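Local coordinates for protein TssK (Serratia sp. FS14, PDB 5Y0E) that probably serves as a trimeric baseplate component of the bacterial type VI secretion system, the contractile machine that injects effectors into neighbouring cells, at residues A185-L199 and Y289-L301. Residues are numbered along the deposited sequence; the frame is centred on the assembly and turned at random.
Sequences AQIPPMLNCQGNPVL and YDHDNLALCFGKL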
loop_
_atom_site.group_PDB
_atom_site.type_symbol
_atom_site.label_atom_id
_atom_site.label_comp_id
_atom_site.label_asym_id
_atom_site.label_seq_id
_atom_site.Cartn_x
_atom_site.Cartn_y
_atom_site.Cartn_z
ATOM N N ALA A 185 -21.814 -0.681 -14.234
ATOM C CA ALA A 185 -21.172 -1.007 -12.978
ATOM C C ALA A 185 -20.102 -2.064 -13.129
ATOM O O ALA A 185 -19.267 -2.202 -12.236
ATOM C CB ALA A 185 -22.199 -1.482 -11.952
ATOM N N GLN A 186 -20.108 -2.817 -14.219
ATOM C CA GLN A 186 -19.139 -3.883 -14.380
ATOM C C GLN A 186 -17.777 -3.303 -14.727
ATOM O O GLN A 186 -17.670 -2.332 -15.475
ATOM C CB GLN A 186 -19.593 -4.871 -15.441
ATOM C CG GLN A 186 -20.850 -5.616 -15.042
ATOM C CD GLN A 186 -20.922 -5.931 -13.548
ATOM O OE1 GLN A 186 -20.352 -6.916 -13.084
ATOM N NE2 GLN A 186 -21.645 -5.100 -12.795
ATOM N N ILE A 187 -16.744 -3.880 -14.132
ATOM C CA ILE A 187 -15.379 -3.405 -14.271
ATOM C C ILE A 187 -14.574 -4.486 -14.973
ATOM O O ILE A 187 -14.494 -5.609 -14.483
ATOM C CB ILE A 187 -14.745 -3.065 -12.915
ATOM C CG1 ILE A 187 -15.519 -1.940 -12.252
ATOM C CG2 ILE A 187 -13.305 -2.689 -13.101
ATOM C CD1 ILE A 187 -15.294 -1.852 -10.788
ATOM N N PRO A 188 -13.953 -4.193 -16.098
ATOM C CA PRO A 188 -13.105 -5.178 -16.765
ATOM C C PRO A 188 -11.904 -5.531 -15.909
ATOM O O PRO A 188 -11.522 -4.769 -15.013
ATOM C CB PRO A 188 -12.674 -4.458 -18.047
ATOM C CG PRO A 188 -13.605 -3.330 -18.193
ATOM C CD PRO A 188 -14.037 -2.929 -16.832
ATOM N N PRO A 189 -11.289 -6.685 -16.134
ATOM C CA PRO A 189 -9.988 -6.943 -15.511
ATOM C C PRO A 189 -9.007 -5.870 -15.943
ATOM O O PRO A 189 -8.781 -5.659 -17.127
ATOM C CB PRO A 189 -9.615 -8.324 -16.047
ATOM C CG PRO A 189 -10.395 -8.463 -17.296
ATOM C CD PRO A 189 -11.685 -7.774 -17.029
ATOM N N MET A 190 -8.471 -5.155 -14.970
ATOM C CA MET A 190 -7.735 -3.929 -15.209
ATOM C C MET A 190 -6.317 -4.073 -14.702
ATOM O O MET A 190 -6.092 -4.614 -13.623
ATOM C CB MET A 190 -8.385 -2.746 -14.520
ATOM C CG MET A 190 -9.695 -2.310 -15.123
ATOM S SD MET A 190 -9.604 -2.034 -16.868
ATOM C CE MET A 190 -8.700 -0.520 -16.883
ATOM N N LEU A 191 -5.358 -3.606 -15.488
ATOM C CA LEU A 191 -3.989 -3.569 -15.004
ATOM C C LEU A 191 -3.627 -2.241 -14.382
ATOM O O LEU A 191 -2.685 -2.184 -13.607
ATOM C CB LEU A 191 -3.002 -3.893 -16.125
ATOM C CG LEU A 191 -3.052 -5.373 -16.448
ATOM C CD1 LEU A 191 -2.141 -5.719 -17.574
ATOM C CD2 LEU A 191 -2.728 -6.192 -15.238
ATOM N N ASN A 192 -4.361 -1.183 -14.671
ATOM C CA ASN A 192 -4.144 0.090 -14.020
ATOM C C ASN A 192 -5.481 0.634 -13.556
ATOM O O ASN A 192 -6.385 0.831 -14.362
ATOM C CB ASN A 192 -3.464 1.058 -14.970
ATOM C CG ASN A 192 -3.120 2.361 -14.317
ATOM O OD1 ASN A 192 -3.130 2.479 -13.119
ATOM N ND2 ASN A 192 -2.832 3.350 -15.115
ATOM N N CYS A 193 -5.592 0.905 -12.265
ATOM C CA CYS A 193 -6.796 1.525 -11.750
ATOM C C CYS A 193 -7.148 2.782 -12.516
ATOM O O CYS A 193 -8.325 3.103 -12.678
ATOM C CB CYS A 193 -6.636 1.849 -10.263
ATOM S SG CYS A 193 -6.696 0.427 -9.175
ATOM N N GLN A 194 -6.157 3.498 -13.010
ATOM C CA GLN A 194 -6.465 4.740 -13.690
ATOM C C GLN A 194 -7.019 4.535 -15.087
ATOM O O GLN A 194 -7.444 5.504 -15.704
ATOM C CB GLN A 194 -5.225 5.611 -13.729
ATOM C CG GLN A 194 -4.727 5.978 -12.351
ATOM C CD GLN A 194 -5.572 7.044 -11.688
ATOM O OE1 GLN A 194 -5.929 8.029 -12.313
ATOM N NE2 GLN A 194 -5.886 6.856 -10.417
ATOM N N GLY A 195 -7.053 3.310 -15.587
ATOM C CA GLY A 195 -7.667 3.063 -16.871
ATOM C C GLY A 195 -9.162 2.857 -16.845
ATOM O O GLY A 195 -9.769 2.660 -17.894
ATOM N N ASN A 196 -9.777 2.885 -15.676
ATOM C CA ASN A 196 -11.176 2.583 -15.555
ATOM C C ASN A 196 -11.847 3.666 -14.725
ATOM O O ASN A 196 -11.405 3.953 -13.612
ATOM C CB ASN A 196 -11.395 1.223 -14.900
ATOM C CG ASN A 196 -12.849 0.944 -14.648
ATOM O OD1 ASN A 196 -13.384 1.245 -13.583
ATOM N ND2 ASN A 196 -13.508 0.404 -15.645
ATOM N N PRO A 197 -12.928 4.253 -15.212
ATOM C CA PRO A 197 -13.582 5.321 -14.443
ATOM C C PRO A 197 -14.181 4.860 -13.129
ATOM O O PRO A 197 -14.213 5.633 -12.172
ATOM C CB PRO A 197 -14.658 5.824 -15.406
ATOM C CG PRO A 197 -14.898 4.662 -16.326
ATOM C CD PRO A 197 -13.580 3.994 -16.497
ATOM N N VAL A 198 -14.657 3.634 -13.034
ATOM C CA VAL A 198 -15.308 3.238 -11.803
ATOM C C VAL A 198 -14.289 3.105 -10.687
ATOM O O VAL A 198 -14.479 3.625 -9.587
ATOM C CB VAL A 198 -16.106 1.939 -12.002
ATOM C CG1 VAL A 198 -16.768 1.541 -10.704
ATOM C CG2 VAL A 198 -17.138 2.129 -13.071
ATOM N N LEU A 199 -13.187 2.410 -10.954
ATOM C CA LEU A 199 -12.096 2.377 -9.991
ATOM C C LEU A 199 -11.659 3.779 -9.589
ATOM O O LEU A 199 -11.445 4.051 -8.409
ATOM C CB LEU A 199 -10.919 1.579 -10.552
ATOM C CG LEU A 199 -11.183 0.096 -10.814
ATOM C CD1 LEU A 199 -9.965 -0.577 -11.367
ATOM C CD2 LEU A 199 -11.655 -0.624 -9.588
ATOM N N TYR A 289 -10.303 -10.886 -3.167
ATOM C CA TYR A 289 -9.919 -10.290 -4.441
ATOM C C TYR A 289 -10.205 -11.240 -5.589
ATOM O O TYR A 289 -9.827 -12.408 -5.556
ATOM C CB TYR A 289 -8.439 -9.926 -4.447
ATOM C CG TYR A 289 -8.042 -9.254 -5.720
ATOM C CD1 TYR A 289 -8.401 -7.939 -5.960
ATOM C CD2 TYR A 289 -7.326 -9.928 -6.694
ATOM C CE1 TYR A 289 -8.062 -7.323 -7.116
ATOM C CE2 TYR A 289 -6.995 -9.314 -7.848
ATOM C CZ TYR A 289 -7.354 -8.009 -8.053
ATOM O OH TYR A 289 -7.027 -7.384 -9.209
ATOM N N ASP A 290 -10.874 -10.731 -6.603
ATOM C CA ASP A 290 -11.166 -11.491 -7.807
ATOM C C ASP A 290 -10.818 -10.580 -8.967
ATOM O O ASP A 290 -11.529 -9.604 -9.230
ATOM C CB ASP A 290 -12.629 -11.940 -7.861
ATOM C CG ASP A 290 -12.924 -12.872 -9.018
ATOM O OD1 ASP A 290 -12.176 -12.911 -9.990
ATOM O OD2 ASP A 290 -13.938 -13.569 -8.974
ATOM N N HIS A 291 -9.726 -10.899 -9.657
ATOM C CA HIS A 291 -9.276 -10.022 -10.726
ATOM C C HIS A 291 -10.321 -9.901 -11.826
ATOM O O HIS A 291 -10.435 -8.852 -12.456
ATOM C CB HIS A 291 -7.943 -10.524 -11.285
ATOM C CG HIS A 291 -7.226 -9.518 -12.129
ATOM N ND1 HIS A 291 -6.808 -8.304 -11.641
ATOM C CD2 HIS A 291 -6.874 -9.540 -13.433
ATOM C CE1 HIS A 291 -6.227 -7.622 -12.607
ATOM N NE2 HIS A 291 -6.253 -8.350 -13.704
ATOM N N ASP A 292 -11.106 -10.944 -12.058
ATOM C CA ASP A 292 -12.076 -10.935 -13.140
ATOM C C ASP A 292 -13.488 -10.614 -12.668
ATOM O O ASP A 292 -14.439 -10.855 -13.402
ATOM C CB ASP A 292 -12.045 -12.263 -13.891
ATOM C CG ASP A 292 -10.723 -12.492 -14.611
ATOM O OD1 ASP A 292 -10.468 -11.804 -15.613
ATOM O OD2 ASP A 292 -9.934 -13.353 -14.179
ATOM N N ASN A 293 -13.645 -10.060 -11.469
ATOM C CA ASN A 293 -14.925 -9.520 -11.049
ATOM C C ASN A 293 -14.720 -8.407 -10.032
ATOM O O ASN A 293 -15.099 -8.534 -8.866
ATOM C CB ASN A 293 -15.809 -10.621 -10.472
ATOM C CG ASN A 293 -17.267 -10.202 -10.353
ATOM O OD1 ASN A 293 -17.611 -9.019 -10.357
ATOM N ND2 ASN A 293 -18.126 -11.182 -10.255
ATOM N N LEU A 294 -14.140 -7.305 -10.482
ATOM C CA LEU A 294 -13.715 -6.276 -9.556
ATOM C C LEU A 294 -14.884 -5.516 -8.974
ATOM O O LEU A 294 -14.823 -5.114 -7.813
ATOM C CB LEU A 294 -12.736 -5.326 -10.241
ATOM C CG LEU A 294 -11.364 -5.953 -10.549
ATOM C CD1 LEU A 294 -10.506 -5.042 -11.393
ATOM C CD2 LEU A 294 -10.624 -6.335 -9.300
ATOM N N ALA A 295 -15.954 -5.331 -9.751
ATOM C CA ALA A 295 -17.150 -4.673 -9.230
ATOM C C ALA A 295 -17.723 -5.413 -8.028
ATOM O O ALA A 295 -18.102 -4.796 -7.029
ATOM C CB ALA A 295 -18.197 -4.550 -10.323
ATOM N N LEU A 296 -17.783 -6.732 -8.097
ATOM C CA LEU A 296 -18.282 -7.497 -6.970
ATOM C C LEU A 296 -17.410 -7.312 -5.741
ATOM O O LEU A 296 -17.889 -6.875 -4.691
ATOM C CB LEU A 296 -18.363 -8.971 -7.327
ATOM C CG LEU A 296 -18.814 -9.779 -6.123
ATOM C CD1 LEU A 296 -20.288 -9.578 -5.889
ATOM C CD2 LEU A 296 -18.489 -11.236 -6.277
ATOM N N CYS A 297 -16.121 -7.651 -5.849
ATOM C CA CYS A 297 -15.277 -7.692 -4.664
ATOM C C CYS A 297 -14.977 -6.295 -4.151
ATOM O O CYS A 297 -14.975 -6.074 -2.943
ATOM C CB CYS A 297 -13.985 -8.482 -4.924
ATOM S SG CYS A 297 -12.783 -7.865 -6.112
ATOM N N PHE A 298 -14.768 -5.328 -5.036
ATOM C CA PHE A 298 -14.651 -3.965 -4.541
ATOM C C PHE A 298 -15.975 -3.469 -3.996
ATOM O O PHE A 298 -16.006 -2.689 -3.037
ATOM C CB PHE A 298 -14.149 -3.018 -5.630
ATOM C CG PHE A 298 -12.661 -2.879 -5.662
ATOM C CD1 PHE A 298 -12.027 -1.922 -4.895
ATOM C CD2 PHE A 298 -11.901 -3.719 -6.441
ATOM C CE1 PHE A 298 -10.656 -1.811 -4.904
ATOM C CE2 PHE A 298 -10.539 -3.616 -6.459
ATOM C CZ PHE A 298 -9.904 -2.664 -5.693
ATOM N N GLY A 299 -17.074 -3.907 -4.596
ATOM C CA GLY A 299 -18.370 -3.484 -4.115
ATOM C C GLY A 299 -18.572 -3.841 -2.665
ATOM O O GLY A 299 -19.030 -3.025 -1.881
ATOM N N LYS A 300 -18.188 -5.043 -2.285
ATOM C CA LYS A 300 -18.341 -5.435 -0.900
ATOM C C LYS A 300 -17.435 -4.623 -0.006
ATOM O O LYS A 300 -17.826 -4.247 1.096
ATOM C CB LYS A 300 -18.056 -6.922 -0.748
ATOM C CG LYS A 300 -18.682 -7.720 -1.816
ATOM C CD LYS A 300 -19.290 -8.997 -1.309
ATOM C CE LYS A 300 -18.252 -10.044 -1.031
ATOM N NZ LYS A 300 -18.817 -11.397 -1.304
ATOM N N LEU A 301 -16.228 -4.332 -0.472
ATOM C CA LEU A 301 -15.280 -3.580 0.335
ATOM C C LEU A 301 -15.740 -2.142 0.527
ATOM O O LEU A 301 -15.696 -1.613 1.642
ATOM C CB LEU A 301 -13.903 -3.644 -0.327
ATOM C CG LEU A 301 -12.642 -3.779 0.518
ATOM C CD1 LEU A 301 -12.846 -4.876 1.530
ATOM C CD2 LEU A 301 -11.451 -4.109 -0.359
HETATM O O HOH W 1 -16.356 -6.110 -12.528
#
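Ile187 lies over the first turn of helix 294-309, its two branches divided between neighbouring residues. Ile187 CG2, anti to the backbone N, meets Leu294 CB at 3.9 Å, the two side chains crossing at about a right angle. The longer branch bends the other way and brings Ile187 CD1 to 4.0 Å from Ala295 CB; the small alanine lets the loop backbone come close. A water ties the backbones together, accepting from Ile187 N at 2.8 Å and from Ala295 N at 2.9 Å, and so serves an amide in the helix's first turn. Leu294, also reaching Met190 CB and Leu199, fills the buried angle between loop and helix, while Leu199 CD2 sits over one face of the Phe298 ring.

Further along, Pro189, rigid and without an N-H, rests its CB against Asp292 OD1 and the His291 carbonyl. His291, whose chi1 of -165° swings the ring beside its own carbonyl carbon, points its ring edge at Met190 O, with CE1 3.2 Å from that oxygen. Both ring nitrogens are engaged: His291 ND1 lies 2.6 Å from Tyr289 OH in a hydrogen bond, and its NE2 is hydrogen-bonded to Trp43 O, which fixes the ring's rotation.

Asparagines cap both helices, their side-chain oxygens accepting first-turn N-H groups that have no helical partner: Asn196 OD1 takes Leu199 N in its carbonyl plane, whereas Asn293 OD1 receives Leu296 N from above the plane of its own amide. Here the loop after strand 180-182 packs against the start of a later helix, joining the N-capped first turns of two helices at one end of the helical bundle of TssK.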